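Local coordinates for lipoprotein (Mycoplasma mycoides subsp. capri, PDB 7ADK) that probably acts as a surface-anchored protease of the PA clan, with a chymotrypsin-like core, consistent with the mycoplasma immunoglobulin proteases of its family, at residues 169-174 with 252-257; 185-190 with 699-704; 260-265 with 780-785; 604-609 with 707-712; 613-618 with 687-692. All coordinates share one frame; numbering follows the deposited sequence.

Interaction 1 of 5, residues 169-174 with 252-257; sequences DEYTKK and SGLKIY
Y171 and L254 lie where the backbones of helix 165-173 and loop segment 252-257 come nearest, yet their CA atoms are 10.9 Å apart, a span bridged by side chains alone. The two side chains arrive from opposite directions, a methyl of L254 settling obliquely against the hydroxyl-bearing part of the Y171 ring. Y171 holds CG anti to its backbone N (chi1 -170°), which sends the ring off the helix toward the loop. There L254 CD1 lies 3.3 Å from Y171 OH and 3.5 Å from Y171 CZ, while L254 CD2 is 3.9 Å from Y171 OH. A looser third partner is Y257, whose OH stands 4.4 Å from Y171 CE2. Just before L254, G253 forms the centre of an inverse gamma turn. F162 meets the Y171 ring edge-to-face, and L613 also packs on it, giving the ring an apolar setting beyond the loop.

The hydroxyl is the exception in this setting, and its hydrogen bond goes to D183 OD2 on helix 176-192. At the end of helix 165-173, R179 donates to the carbonyls of Y171 and T172, a placement likely to suit the helix dipole. Across the two segments themselves the evidence is apolar contact over a small buried area, 101 Å² in total, so the pairing implies burial of a leucine methyl against a tyrosine whose polar end is satisfied by a neighbouring helix.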
# COMPACT_ATOMS: atom_id res chain seq x y z
N ASP B 169 12.10 -32.61 -16.71
CA ASP B 169 11.58 -33.93 -16.33
C ASP B 169 12.62 -34.79 -15.62
O ASP B 169 12.30 -35.42 -14.61
CB ASP B 169 11.08 -34.69 -17.57
CG ASP B 169 9.64 -34.40 -17.99
OD1 ASP B 169 8.86 -33.84 -17.19
OD2 ASP B 169 9.25 -34.82 -19.09
N GLU B 170 13.87 -34.83 -16.07
CA GLU B 170 14.91 -35.58 -15.35
C GLU B 170 15.29 -34.94 -14.00
O GLU B 170 15.58 -35.67 -13.05
CB GLU B 170 16.12 -35.87 -16.23
CG GLU B 170 16.89 -34.62 -16.67
CD GLU B 170 18.30 -34.95 -17.18
OE1 GLU B 170 19.28 -34.40 -16.63
OE2 GLU B 170 18.43 -35.77 -18.10
N TYR B 171 15.22 -33.62 -13.85
CA TYR B 171 15.40 -32.96 -12.55
C TYR B 171 14.27 -33.33 -11.58
O TYR B 171 14.52 -33.55 -10.39
CB TYR B 171 15.57 -31.45 -12.74
CG TYR B 171 16.01 -30.72 -11.48
CD1 TYR B 171 17.36 -30.40 -11.25
CD2 TYR B 171 15.04 -30.36 -10.53
CE1 TYR B 171 17.74 -29.73 -10.07
CE2 TYR B 171 15.42 -29.72 -9.34
CZ TYR B 171 16.77 -29.38 -9.11
OH TYR B 171 17.09 -28.74 -7.97
N THR B 172 13.03 -33.49 -12.05
CA THR B 172 11.94 -33.98 -11.20
C THR B 172 12.21 -35.39 -10.68
O THR B 172 11.87 -35.69 -9.54
CB THR B 172 10.55 -33.93 -11.85
OG1 THR B 172 10.33 -34.99 -12.75
CG2 THR B 172 10.23 -32.64 -12.57
N LYS B 173 12.85 -36.25 -11.48
CA LYS B 173 13.12 -37.67 -11.15
C LYS B 173 14.40 -37.90 -10.33
O LYS B 173 14.46 -38.87 -9.58
CB LYS B 173 13.08 -38.52 -12.44
CG LYS B 173 11.68 -38.51 -13.05
CD LYS B 173 11.51 -39.40 -14.28
CE LYS B 173 12.42 -38.99 -15.45
NZ LYS B 173 12.20 -39.85 -16.63
N LYS B 174 15.38 -37.00 -10.41
CA LYS B 174 16.59 -36.96 -9.57
C LYS B 174 16.28 -36.91 -8.06
O LYS B 174 15.24 -36.39 -7.65
CB LYS B 174 17.46 -35.75 -10.00
CG LYS B 174 18.28 -36.07 -11.25
CD LYS B 174 19.02 -34.86 -11.83
CE LYS B 174 19.54 -35.22 -13.22
NZ LYS B 174 20.18 -34.10 -13.94
N SER B 252 18.39 -17.86 -6.23
CA SER B 252 18.15 -19.21 -6.81
C SER B 252 16.93 -19.27 -7.75
O SER B 252 15.78 -19.12 -7.31
CB SER B 252 18.00 -20.28 -5.73
OG SER B 252 17.53 -21.50 -6.27
N GLY B 253 17.16 -19.53 -9.03
CA GLY B 253 16.17 -19.55 -10.11
C GLY B 253 15.39 -20.85 -10.23
O GLY B 253 15.26 -21.39 -11.33
N LEU B 254 14.91 -21.38 -9.10
CA LEU B 254 14.28 -22.70 -9.01
C LEU B 254 13.20 -22.84 -7.93
O LEU B 254 12.27 -23.62 -8.09
CB LEU B 254 15.39 -23.73 -8.81
CG LEU B 254 14.89 -25.18 -8.86
CD1 LEU B 254 15.93 -26.05 -9.51
CD2 LEU B 254 14.62 -25.78 -7.50
N LYS B 255 13.27 -22.11 -6.81
CA LYS B 255 12.27 -22.22 -5.73
C LYS B 255 10.91 -21.58 -6.06
O LYS B 255 10.09 -21.36 -5.17
CB LYS B 255 12.85 -21.72 -4.39
CG LYS B 255 13.06 -20.21 -4.37
CD LYS B 255 13.57 -19.76 -3.01
CE LYS B 255 13.96 -18.27 -2.97
NZ LYS B 255 15.29 -18.03 -3.59
N ILE B 256 10.68 -21.24 -7.32
CA ILE B 256 9.68 -20.27 -7.75
C ILE B 256 8.73 -20.91 -8.78
O ILE B 256 7.60 -21.23 -8.43
CB ILE B 256 10.36 -18.95 -8.21
CG1 ILE B 256 11.34 -18.43 -7.12
CG2 ILE B 256 9.29 -17.89 -8.50
CD1 ILE B 256 12.09 -17.13 -7.42
N TYR B 257 9.16 -21.11 -10.03
CA TYR B 257 8.35 -21.62 -11.15
C TYR B 257 7.06 -20.82 -11.46
O TYR B 257 6.26 -21.21 -12.32
CB TYR B 257 8.02 -23.10 -10.97
CG TYR B 257 9.16 -24.03 -10.60
CD1 TYR B 257 10.14 -24.36 -11.56
CD2 TYR B 257 9.16 -24.67 -9.35
CE1 TYR B 257 11.10 -25.34 -11.26
CE2 TYR B 257 10.13 -25.64 -9.05
CZ TYR B 257 11.10 -25.98 -10.01
OH TYR B 257 12.05 -26.89 -9.71

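Interaction 2 of 5, residues 185-190 with 699-704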
# COMPACT_ATOMS: atom_id res chain seq x y z
N GLU B 185 26.92 -26.74 -9.92
CA GLU B 185 27.77 -26.44 -11.08
C GLU B 185 27.29 -25.21 -11.89
O GLU B 185 27.99 -24.77 -12.80
CB GLU B 185 28.02 -27.68 -11.96
CG GLU B 185 26.90 -28.06 -12.92
CD GLU B 185 27.30 -29.01 -14.06
OE1 GLU B 185 28.47 -29.42 -14.17
OE2 GLU B 185 26.44 -29.33 -14.90
N ARG B 186 26.13 -24.64 -11.56
CA ARG B 186 25.56 -23.40 -12.10
C ARG B 186 25.73 -22.24 -11.14
O ARG B 186 26.14 -21.16 -11.54
CB ARG B 186 24.08 -23.64 -12.45
CG ARG B 186 23.99 -24.59 -13.60
CD ARG B 186 22.64 -25.12 -13.99
NE ARG B 186 22.71 -25.87 -15.25
CZ ARG B 186 23.47 -26.92 -15.51
NH1 ARG B 186 24.07 -27.60 -14.58
NH2 ARG B 186 23.65 -27.30 -16.73
N TYR B 187 25.53 -22.47 -9.85
CA TYR B 187 25.77 -21.49 -8.80
C TYR B 187 27.24 -21.08 -8.75
O TYR B 187 27.57 -19.91 -8.64
CB TYR B 187 25.30 -22.07 -7.47
CG TYR B 187 25.12 -21.02 -6.40
CD1 TYR B 187 23.94 -20.26 -6.39
CD2 TYR B 187 26.13 -20.79 -5.44
CE1 TYR B 187 23.76 -19.27 -5.42
CE2 TYR B 187 25.94 -19.80 -4.46
CZ TYR B 187 24.76 -19.04 -4.45
OH TYR B 187 24.57 -18.09 -3.51
N MET B 188 28.15 -22.05 -8.89
CA MET B 188 29.59 -21.81 -8.91
C MET B 188 30.10 -21.03 -10.13
O MET B 188 31.14 -20.39 -10.00
CB MET B 188 30.34 -23.14 -8.78
CG MET B 188 30.27 -23.74 -7.38
SD MET B 188 30.84 -22.67 -6.04
CE MET B 188 32.45 -22.12 -6.62
N THR B 189 29.43 -21.01 -11.28
CA THR B 189 29.85 -20.24 -12.46
C THR B 189 29.32 -18.80 -12.43
O THR B 189 30.07 -17.89 -12.78
CB THR B 189 29.49 -20.92 -13.78
OG1 THR B 189 28.11 -21.09 -13.89
CG2 THR B 189 30.17 -22.26 -13.92
N ARG B 190 28.11 -18.55 -11.89
CA ARG B 190 27.70 -17.17 -11.55
C ARG B 190 28.59 -16.56 -10.46
O ARG B 190 28.94 -15.39 -10.50
CB ARG B 190 26.19 -17.04 -11.21
CG ARG B 190 25.75 -17.76 -9.93
CD ARG B 190 24.32 -17.43 -9.45
NE ARG B 190 24.14 -16.02 -9.06
CZ ARG B 190 24.58 -15.41 -7.97
NH1 ARG B 190 25.27 -16.01 -7.05
NH2 ARG B 190 24.32 -14.15 -7.80
N TYR B 699 15.53 -23.68 -1.91
CA TYR B 699 16.58 -24.29 -2.73
C TYR B 699 17.70 -23.26 -3.03
O TYR B 699 18.27 -23.24 -4.12
CB TYR B 699 15.96 -24.94 -3.99
CG TYR B 699 15.16 -26.23 -3.82
CD1 TYR B 699 14.03 -26.28 -2.98
CD2 TYR B 699 15.51 -27.38 -4.56
CE1 TYR B 699 13.28 -27.47 -2.87
CE2 TYR B 699 14.75 -28.56 -4.47
CZ TYR B 699 13.63 -28.61 -3.61
OH TYR B 699 12.87 -29.72 -3.56
N GLN B 700 18.04 -22.38 -2.09
CA GLN B 700 19.23 -21.52 -2.15
C GLN B 700 20.51 -22.34 -1.88
O GLN B 700 20.58 -23.07 -0.89
CB GLN B 700 19.07 -20.36 -1.15
CG GLN B 700 19.59 -19.03 -1.68
CD GLN B 700 21.10 -18.90 -1.71
OE1 GLN B 700 21.78 -19.06 -0.72
NE2 GLN B 700 21.68 -18.59 -2.83
N ILE B 701 21.53 -22.23 -2.74
CA ILE B 701 22.79 -22.99 -2.57
C ILE B 701 23.72 -22.34 -1.55
O ILE B 701 24.36 -23.02 -0.76
CB ILE B 701 23.49 -23.16 -3.94
CG1 ILE B 701 22.65 -23.96 -4.95
CG2 ILE B 701 24.90 -23.75 -3.81
CD1 ILE B 701 22.49 -25.44 -4.65
N GLY B 702 23.81 -21.01 -1.54
CA GLY B 702 24.82 -20.27 -0.78
C GLY B 702 24.75 -20.48 0.72
O GLY B 702 25.77 -20.74 1.35
N TYR B 703 23.56 -20.37 1.31
CA TYR B 703 23.36 -20.56 2.75
C TYR B 703 23.30 -22.03 3.20
O TYR B 703 23.50 -22.30 4.38
CB TYR B 703 22.09 -19.82 3.17
CG TYR B 703 22.17 -18.31 3.17
CD1 TYR B 703 23.19 -17.68 3.91
CD2 TYR B 703 21.20 -17.53 2.53
CE1 TYR B 703 23.26 -16.28 3.97
CE2 TYR B 703 21.27 -16.13 2.59
CZ TYR B 703 22.30 -15.50 3.30
OH TYR B 703 22.40 -14.14 3.33
N ARG B 704 23.02 -22.99 2.31
CA ARG B 704 22.86 -24.40 2.68
C ARG B 704 24.18 -25.04 3.11
O ARG B 704 25.17 -25.01 2.38
CB ARG B 704 22.25 -25.17 1.50
CG ARG B 704 21.70 -26.55 1.88
CD ARG B 704 21.50 -27.44 0.65
NE ARG B 704 20.74 -26.77 -0.40
CZ ARG B 704 20.29 -27.31 -1.52
NH1 ARG B 704 20.36 -28.57 -1.77
NH2 ARG B 704 19.71 -26.57 -2.41
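Polar and apolar contacts both converge on Y187, a buried tyrosine of helix 176-192. The polar one is a hydrogen bond from Q700 NE2 to Y187 OH, 3.0 Å long with an angle of 163° at the hydrogen; the hydroxyl lies practically in the amide plane. The same NE2 donates to V251 O, and Q700 OE1 accepts from Y703 N at 3.0 Å, so bonds at both ends fix which way the amide is turned.

The apolar contact is a CH-pi interaction: I701 CB sits over one face of the Y187 ring, 3.8 Å from its centroid and 15° off the normal. I701 CG2 extends it, 3.6 Å from Y187 CD2. Backbone completes the fit, with G702 CA 3.5 Å from Y187 OH.

Beyond the pair, I701 also rests on F180 and D183 of helix 176-192, and M188 packs on helix 220-226. On the sheet side, Q700 and Y703 touch T783 and L785 of strand 783-792, placing loop 699-704 between helix and sheet.

Interaction 3 of 5, residues 260-265 with 780-785; sequences AEIGKG and TARTGL
I262, opening a short 3-10 segment, is the first residue of 260-265 to meet R782, and it does so with its gamma methyl. I262 CG2 lies over one face of the R782 guanidinium, displaced toward the rim, at 3.3 Å from R782 NH1 and 3.4 Å from R782 CZ. The carbonyl of the same residue borders the arginine's aliphatic part, with I262 O 3.5 Å from R782 CD. R782 reaches this far because its chain is extended from CG to NE (chi2 -168°, chi3 -167°). G263 adds a looser approach, its CA 4.4 Å from R782 NE. Next, K264 turns back within the segment: K264 NZ forms a salt bridge with E261 OE2 at 2.8 Å, meeting the oxygen from above the carboxylate plane. The turn is secured by backbone bonds, among them G265 N to I262 O at 2.9 Å.

The contact lies at the surface, and the arginine meets methyl and backbone atoms. R782 and T783 both face N778, and the positive phi of R782 (63°) fits the first position of a G1 beta bulge, here at the turn of the antiparallel hairpin formed by strands 769-778 and 783-792.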
# COMPACT_ATOMS: atom_id res chain seq x y z
N ALA B 260 6.25 -15.54 -14.08
CA ALA B 260 6.09 -14.13 -14.39
C ALA B 260 6.97 -13.22 -13.52
O ALA B 260 7.99 -12.73 -13.99
CB ALA B 260 4.60 -13.75 -14.34
N GLU B 261 6.60 -12.97 -12.26
CA GLU B 261 7.16 -11.86 -11.46
C GLU B 261 8.09 -12.34 -10.34
O GLU B 261 7.84 -12.13 -9.16
CB GLU B 261 6.03 -10.91 -10.99
CG GLU B 261 5.28 -10.28 -12.17
CD GLU B 261 4.49 -9.03 -11.75
OE1 GLU B 261 4.85 -7.91 -12.16
OE2 GLU B 261 3.51 -9.14 -10.97
N ILE B 262 9.21 -12.97 -10.71
CA ILE B 262 10.24 -13.55 -9.83
C ILE B 262 10.76 -12.55 -8.76
O ILE B 262 10.96 -12.92 -7.61
CB ILE B 262 11.37 -14.13 -10.72
CG1 ILE B 262 10.95 -15.50 -11.30
CG2 ILE B 262 12.70 -14.27 -10.00
CD1 ILE B 262 11.68 -15.89 -12.58
N GLY B 263 10.88 -11.26 -9.09
CA GLY B 263 11.22 -10.19 -8.14
C GLY B 263 10.21 -9.97 -6.99
O GLY B 263 10.47 -9.21 -6.08
N LYS B 264 9.06 -10.65 -7.03
CA LYS B 264 8.06 -10.72 -5.96
C LYS B 264 8.06 -12.10 -5.27
O LYS B 264 7.07 -12.47 -4.64
CB LYS B 264 6.68 -10.34 -6.51
CG LYS B 264 6.66 -8.97 -7.20
CD LYS B 264 5.28 -8.64 -7.77
CE LYS B 264 5.35 -7.34 -8.58
NZ LYS B 264 4.05 -7.02 -9.21
N GLY B 265 9.14 -12.87 -5.41
CA GLY B 265 9.40 -14.12 -4.67
C GLY B 265 9.38 -13.97 -3.13
O GLY B 265 8.92 -14.90 -2.48
N THR B 780 17.88 -10.14 -2.16
CA THR B 780 18.49 -10.58 -3.43
C THR B 780 18.52 -12.12 -3.53
O THR B 780 18.21 -12.66 -4.57
CB THR B 780 19.88 -9.97 -3.62
OG1 THR B 780 19.79 -8.56 -3.54
CG2 THR B 780 20.48 -10.26 -4.98
N ALA B 781 18.79 -12.83 -2.42
CA ALA B 781 18.59 -14.28 -2.30
C ALA B 781 17.12 -14.69 -2.35
O ALA B 781 16.80 -15.84 -2.65
CB ALA B 781 19.17 -14.75 -0.97
N ARG B 782 16.21 -13.77 -2.00
CA ARG B 782 14.78 -14.00 -1.82
C ARG B 782 14.48 -14.99 -0.69
O ARG B 782 13.48 -15.69 -0.70
CB ARG B 782 14.11 -14.29 -3.18
CG ARG B 782 14.63 -13.40 -4.33
CD ARG B 782 13.77 -13.50 -5.59
NE ARG B 782 14.46 -12.89 -6.75
CZ ARG B 782 15.07 -13.51 -7.73
NH1 ARG B 782 15.13 -14.81 -7.81
NH2 ARG B 782 15.64 -12.85 -8.68
N THR B 783 15.35 -15.05 0.32
CA THR B 783 15.25 -15.93 1.49
C THR B 783 15.95 -15.26 2.68
O THR B 783 16.45 -14.15 2.59
CB THR B 783 15.79 -17.33 1.14
OG1 THR B 783 15.55 -18.28 2.14
CG2 THR B 783 17.28 -17.38 0.90
N GLY B 784 15.97 -15.92 3.82
CA GLY B 784 16.68 -15.45 4.99
C GLY B 784 16.78 -16.55 6.03
O GLY B 784 16.42 -17.68 5.75
N LEU B 785 17.28 -16.25 7.22
CA LEU B 785 17.79 -17.24 8.16
C LEU B 785 17.00 -17.29 9.47
O LEU B 785 16.69 -16.25 10.05
CB LEU B 785 19.27 -16.93 8.41
CG LEU B 785 20.14 -17.04 7.14
CD1 LEU B 785 20.95 -15.78 6.94
CD2 LEU B 785 21.07 -18.23 7.24

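Interaction 4 of 5, residues 604-609 with 707-712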
# COMPACT_ATOMS: atom_id res chain seq x y z
N GLN B 604 13.40 -39.44 8.29
CA GLN B 604 11.95 -39.54 8.36
C GLN B 604 11.29 -38.22 8.79
O GLN B 604 10.12 -38.02 8.49
CB GLN B 604 11.52 -40.72 9.24
CG GLN B 604 11.50 -40.53 10.76
CD GLN B 604 12.86 -40.47 11.44
OE1 GLN B 604 13.91 -40.56 10.82
NE2 GLN B 604 12.90 -40.31 12.74
N THR B 605 12.00 -37.32 9.46
CA THR B 605 11.46 -35.99 9.78
C THR B 605 11.54 -35.07 8.58
O THR B 605 10.54 -34.46 8.23
CB THR B 605 12.19 -35.30 10.93
OG1 THR B 605 12.30 -36.15 12.04
CG2 THR B 605 11.43 -34.06 11.40
N TYR B 606 12.70 -34.97 7.93
CA TYR B 606 12.86 -34.08 6.78
C TYR B 606 11.88 -34.43 5.66
O TYR B 606 11.29 -33.55 5.06
CB TYR B 606 14.32 -34.11 6.30
CG TYR B 606 14.62 -33.06 5.26
CD1 TYR B 606 14.85 -31.73 5.66
CD2 TYR B 606 14.56 -33.37 3.89
CE1 TYR B 606 14.95 -30.70 4.71
CE2 TYR B 606 14.64 -32.34 2.94
CZ TYR B 606 14.80 -31.00 3.35
OH TYR B 606 14.76 -30.02 2.43
N ALA B 607 11.65 -35.72 5.42
CA ALA B 607 10.74 -36.20 4.38
C ALA B 607 9.29 -35.71 4.54
O ALA B 607 8.53 -35.75 3.57
CB ALA B 607 10.81 -37.70 4.34
N LYS B 608 8.87 -35.28 5.73
CA LYS B 608 7.55 -34.69 6.01
C LYS B 608 7.44 -33.26 5.47
O LYS B 608 6.33 -32.81 5.23
CB LYS B 608 7.23 -34.75 7.51
CG LYS B 608 7.12 -36.18 8.05
CD LYS B 608 6.60 -36.28 9.49
CE LYS B 608 7.61 -35.84 10.55
NZ LYS B 608 7.04 -35.87 11.93
N PHE B 609 8.55 -32.55 5.25
CA PHE B 609 8.61 -31.21 4.67
C PHE B 609 9.12 -31.21 3.21
O PHE B 609 9.07 -30.19 2.52
CB PHE B 609 9.55 -30.37 5.54
CG PHE B 609 9.16 -30.17 6.99
CD1 PHE B 609 8.49 -29.00 7.38
CD2 PHE B 609 9.55 -31.09 7.97
CE1 PHE B 609 8.21 -28.75 8.73
CE2 PHE B 609 9.25 -30.85 9.32
CZ PHE B 609 8.60 -29.68 9.70
N ILE B 707 23.80 -30.83 2.26
CA ILE B 707 23.61 -30.71 0.81
C ILE B 707 22.38 -31.43 0.25
O ILE B 707 21.65 -30.85 -0.55
CB ILE B 707 24.95 -31.10 0.16
CG1 ILE B 707 26.01 -30.00 0.40
CG2 ILE B 707 24.81 -31.44 -1.31
CD1 ILE B 707 25.59 -28.55 0.28
N ASP B 708 22.09 -32.64 0.70
CA ASP B 708 20.88 -33.38 0.36
C ASP B 708 19.63 -32.94 1.16
O ASP B 708 18.61 -33.63 1.16
CB ASP B 708 21.15 -34.89 0.41
CG ASP B 708 21.51 -35.47 1.78
OD1 ASP B 708 21.82 -34.74 2.74
OD2 ASP B 708 21.49 -36.71 1.90
N LYS B 709 19.69 -31.78 1.84
CA LYS B 709 18.65 -31.21 2.70
C LYS B 709 18.43 -29.73 2.35
O LYS B 709 18.91 -28.85 3.07
CB LYS B 709 19.03 -31.32 4.18
CG LYS B 709 19.52 -32.65 4.74
CD LYS B 709 18.47 -33.66 5.09
CE LYS B 709 19.09 -34.65 6.07
NZ LYS B 709 18.16 -35.65 6.59
N PRO B 710 17.73 -29.39 1.26
CA PRO B 710 17.53 -28.00 0.88
C PRO B 710 16.93 -27.18 2.02
O PRO B 710 16.01 -27.62 2.71
CB PRO B 710 16.70 -27.98 -0.39
CG PRO B 710 16.13 -29.39 -0.49
CD PRO B 710 17.12 -30.26 0.27
N GLY B 711 17.52 -26.02 2.25
CA GLY B 711 17.24 -25.11 3.35
C GLY B 711 17.59 -25.54 4.77
O GLY B 711 17.10 -24.90 5.69
N LEU B 712 18.43 -26.55 5.01
CA LEU B 712 19.05 -26.78 6.32
C LEU B 712 20.49 -26.27 6.33
O LEU B 712 21.27 -26.50 5.39
CB LEU B 712 19.05 -28.26 6.74
CG LEU B 712 17.70 -28.97 6.87
CD1 LEU B 712 17.92 -30.31 7.58
CD2 LEU B 712 16.67 -28.21 7.70
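Y606 carries this contact from CB to hydroxyl, its CG anti to the backbone N (chi1 -171°) as the side chain leaves the short helix 603-606 toward segment 707-712. At the base, Y606 CB is 4.1 Å from K709 NZ. K709 slides past in the opposite sense, so its CD comes over one ring face, 3.9 Å from Y606 CG and 4.2 Å from the ring centroid, 21° off the normal: a CH-pi contact. Further out, L712 lies oblique to the ring, with L712 CD1 3.9 Å from Y606 CD1 and L712 CG 3.9 Å from Y606 CE1. Toward the tip, Y606 CZ is 3.9 Å from P710 CD. The hydroxyl finally donates to P710 O; Y606 OH to P710 O measures 2.7 Å, in the carbonyl plane and on a lone pair, with a C=O...donor angle of 127°.

The acceptor belongs to a type II beta turn from K709 to L712, closed by L712 N to K709 O at 3.0 Å, with P710 and G711 at its corners. F697 meets the Y606 ring nearly parallel. K709 keeps its charge paired with E603, leaving its methylenes for the ring. Chemically, one tyrosine ties the turn down twice: its buried hydroxyl binds the carbonyl between the turn's corner residues, while its ring packs on the flanking side chains.

Interaction 5 of 5, residues 613-618 with 687-692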
# COMPACT_ATOMS: atom_id res chain seq x y z
N LEU B 613 8.29 -31.01 -6.57
CA LEU B 613 8.40 -29.77 -7.36
C LEU B 613 7.09 -29.45 -8.08
O LEU B 613 6.71 -28.29 -8.20
CB LEU B 613 9.51 -29.87 -8.41
CG LEU B 613 10.90 -30.26 -7.88
CD1 LEU B 613 11.84 -30.44 -9.06
CD2 LEU B 613 11.49 -29.23 -6.93
N ASP B 614 6.40 -30.49 -8.53
CA ASP B 614 5.10 -30.48 -9.18
C ASP B 614 4.33 -31.77 -8.87
O ASP B 614 4.90 -32.79 -8.50
CB ASP B 614 5.25 -30.31 -10.70
CG ASP B 614 6.21 -31.29 -11.39
OD1 ASP B 614 6.65 -32.30 -10.81
OD2 ASP B 614 6.53 -31.01 -12.56
N PHE B 615 3.02 -31.74 -9.04
CA PHE B 615 2.13 -32.87 -8.83
C PHE B 615 0.93 -32.74 -9.75
O PHE B 615 0.68 -31.66 -10.29
CB PHE B 615 1.73 -32.97 -7.35
CG PHE B 615 0.65 -32.02 -6.87
CD1 PHE B 615 0.85 -30.63 -6.88
CD2 PHE B 615 -0.55 -32.54 -6.35
CE1 PHE B 615 -0.15 -29.77 -6.42
CE2 PHE B 615 -1.53 -31.67 -5.86
CZ PHE B 615 -1.35 -30.29 -5.91
N ASP B 616 0.17 -33.81 -9.96
CA ASP B 616 -1.10 -33.76 -10.66
C ASP B 616 -2.24 -33.42 -9.67
O ASP B 616 -2.61 -34.26 -8.86
CB ASP B 616 -1.33 -35.10 -11.37
CG ASP B 616 -2.54 -35.09 -12.29
OD1 ASP B 616 -3.36 -34.15 -12.24
OD2 ASP B 616 -2.70 -36.07 -13.05
N PRO B 617 -2.83 -32.21 -9.70
CA PRO B 617 -3.90 -31.86 -8.76
C PRO B 617 -5.20 -32.62 -9.02
O PRO B 617 -6.07 -32.68 -8.16
CB PRO B 617 -4.09 -30.36 -8.93
CG PRO B 617 -3.67 -30.10 -10.37
CD PRO B 617 -2.56 -31.10 -10.60
N LYS B 618 -5.35 -33.21 -10.22
CA LYS B 618 -6.56 -33.92 -10.66
C LYS B 618 -6.57 -35.39 -10.22
O LYS B 618 -7.63 -36.00 -10.11
CB LYS B 618 -6.65 -33.86 -12.20
CG LYS B 618 -6.31 -32.49 -12.82
CD LYS B 618 -6.42 -32.43 -14.35
CE LYS B 618 -5.69 -33.53 -15.13
NZ LYS B 618 -4.25 -33.65 -14.81
N LYS B 687 -7.93 -23.22 -5.63
CA LYS B 687 -8.23 -24.57 -5.13
C LYS B 687 -7.88 -24.69 -3.65
O LYS B 687 -6.88 -24.14 -3.20
CB LYS B 687 -7.46 -25.62 -5.94
CG LYS B 687 -7.78 -25.66 -7.44
CD LYS B 687 -9.22 -26.04 -7.77
CE LYS B 687 -9.35 -26.28 -9.28
NZ LYS B 687 -10.74 -26.47 -9.70
N GLU B 688 -8.64 -25.48 -2.90
CA GLU B 688 -8.48 -25.59 -1.45
C GLU B 688 -7.10 -26.12 -1.01
O GLU B 688 -6.64 -25.77 0.07
CB GLU B 688 -9.64 -26.41 -0.87
CG GLU B 688 -9.75 -26.46 0.66
CD GLU B 688 -9.08 -27.64 1.36
OE1 GLU B 688 -9.31 -27.81 2.57
OE2 GLU B 688 -8.34 -28.43 0.73
N TYR B 689 -6.39 -26.90 -1.85
CA TYR B 689 -5.02 -27.33 -1.57
C TYR B 689 -3.99 -26.18 -1.62
O TYR B 689 -2.90 -26.30 -1.08
CB TYR B 689 -4.60 -28.47 -2.52
CG TYR B 689 -4.36 -28.08 -3.97
CD1 TYR B 689 -3.19 -27.40 -4.35
CD2 TYR B 689 -5.31 -28.40 -4.95
CE1 TYR B 689 -3.00 -26.98 -5.67
CE2 TYR B 689 -5.11 -28.01 -6.29
CZ TYR B 689 -3.97 -27.28 -6.65
OH TYR B 689 -3.82 -26.85 -7.92
N GLU B 690 -4.30 -25.09 -2.31
CA GLU B 690 -3.35 -24.03 -2.67
C GLU B 690 -3.24 -22.97 -1.57
O GLU B 690 -2.14 -22.64 -1.13
CB GLU B 690 -3.79 -23.44 -4.03
CG GLU B 690 -2.64 -22.84 -4.85
CD GLU B 690 -2.90 -23.01 -6.36
OE1 GLU B 690 -2.03 -23.56 -7.08
OE2 GLU B 690 -3.99 -22.64 -6.84
N THR B 691 -4.37 -22.48 -1.07
CA THR B 691 -4.45 -21.56 0.08
C THR B 691 -4.41 -22.27 1.44
O THR B 691 -4.14 -21.63 2.45
CB THR B 691 -5.72 -20.70 0.01
OG1 THR B 691 -6.88 -21.51 -0.02
CG2 THR B 691 -5.76 -19.79 -1.22
N GLY B 692 -4.68 -23.57 1.48
CA GLY B 692 -4.83 -24.37 2.70
C GLY B 692 -3.55 -24.94 3.30
O GLY B 692 -3.63 -25.86 4.11
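F615 and Y689 form a T-shaped pair, the edge of F615 directed at the face of Y689, with centroids 5.3 Å apart and planes at 87°. The leading atom is F615 CZ, 3.7 Å from Y689 CE1. P617 joins obliquely: its CB lies 3.7 Å from both Y689 CE2 and Y689 OH. Both aromatic residues hold CG between the backbone N and the carbonyl carbon (chi1 79° for F615, 72° for Y689), which brings their rings together from the two backbones.

Between F615 and P617, D616 makes an Asx turn: K618 N donates to D616 OD1 at 3.0 Å. K618 NZ forms a salt bridge with the same oxygen at 2.8 Å, from the opposite face of the carboxylate plane, and D616 OD2 pairs with K619. Y689 stands on the one-turn helix 688-691, which K687 precedes at the N-cap position; E690 N bonds K687 O at 2.9 Å. Farther out, K687 NZ salt-bridges an acidic side chain of the other protein chain, whose backbone accepts a hydrogen bond from K618 NZ.

In the fold
Along the chain, interaction 1 closes before interactions 3, 4 and 5 open, whereas its segments alternate with those of interaction 2; interaction 5 is nested inside the loop of interaction 4, itself nested in that of interaction 3. Interactions 1 and 2 use the consecutive helices 165-173 and 176-192, with centres 14 Å apart, and S252 OG probably hydrogen-bonds Y699 O between them. K255 NZ does the same with A781 O, joining interactions 1 and 3. L613 links 1 with 5, and R704 of interaction 2 packs on the turn of interaction 4. Thus the N-terminal helices and loop 252-265 lie against elements of the peptidase family region and strand 783-792, binding sequence-distant parts into one body.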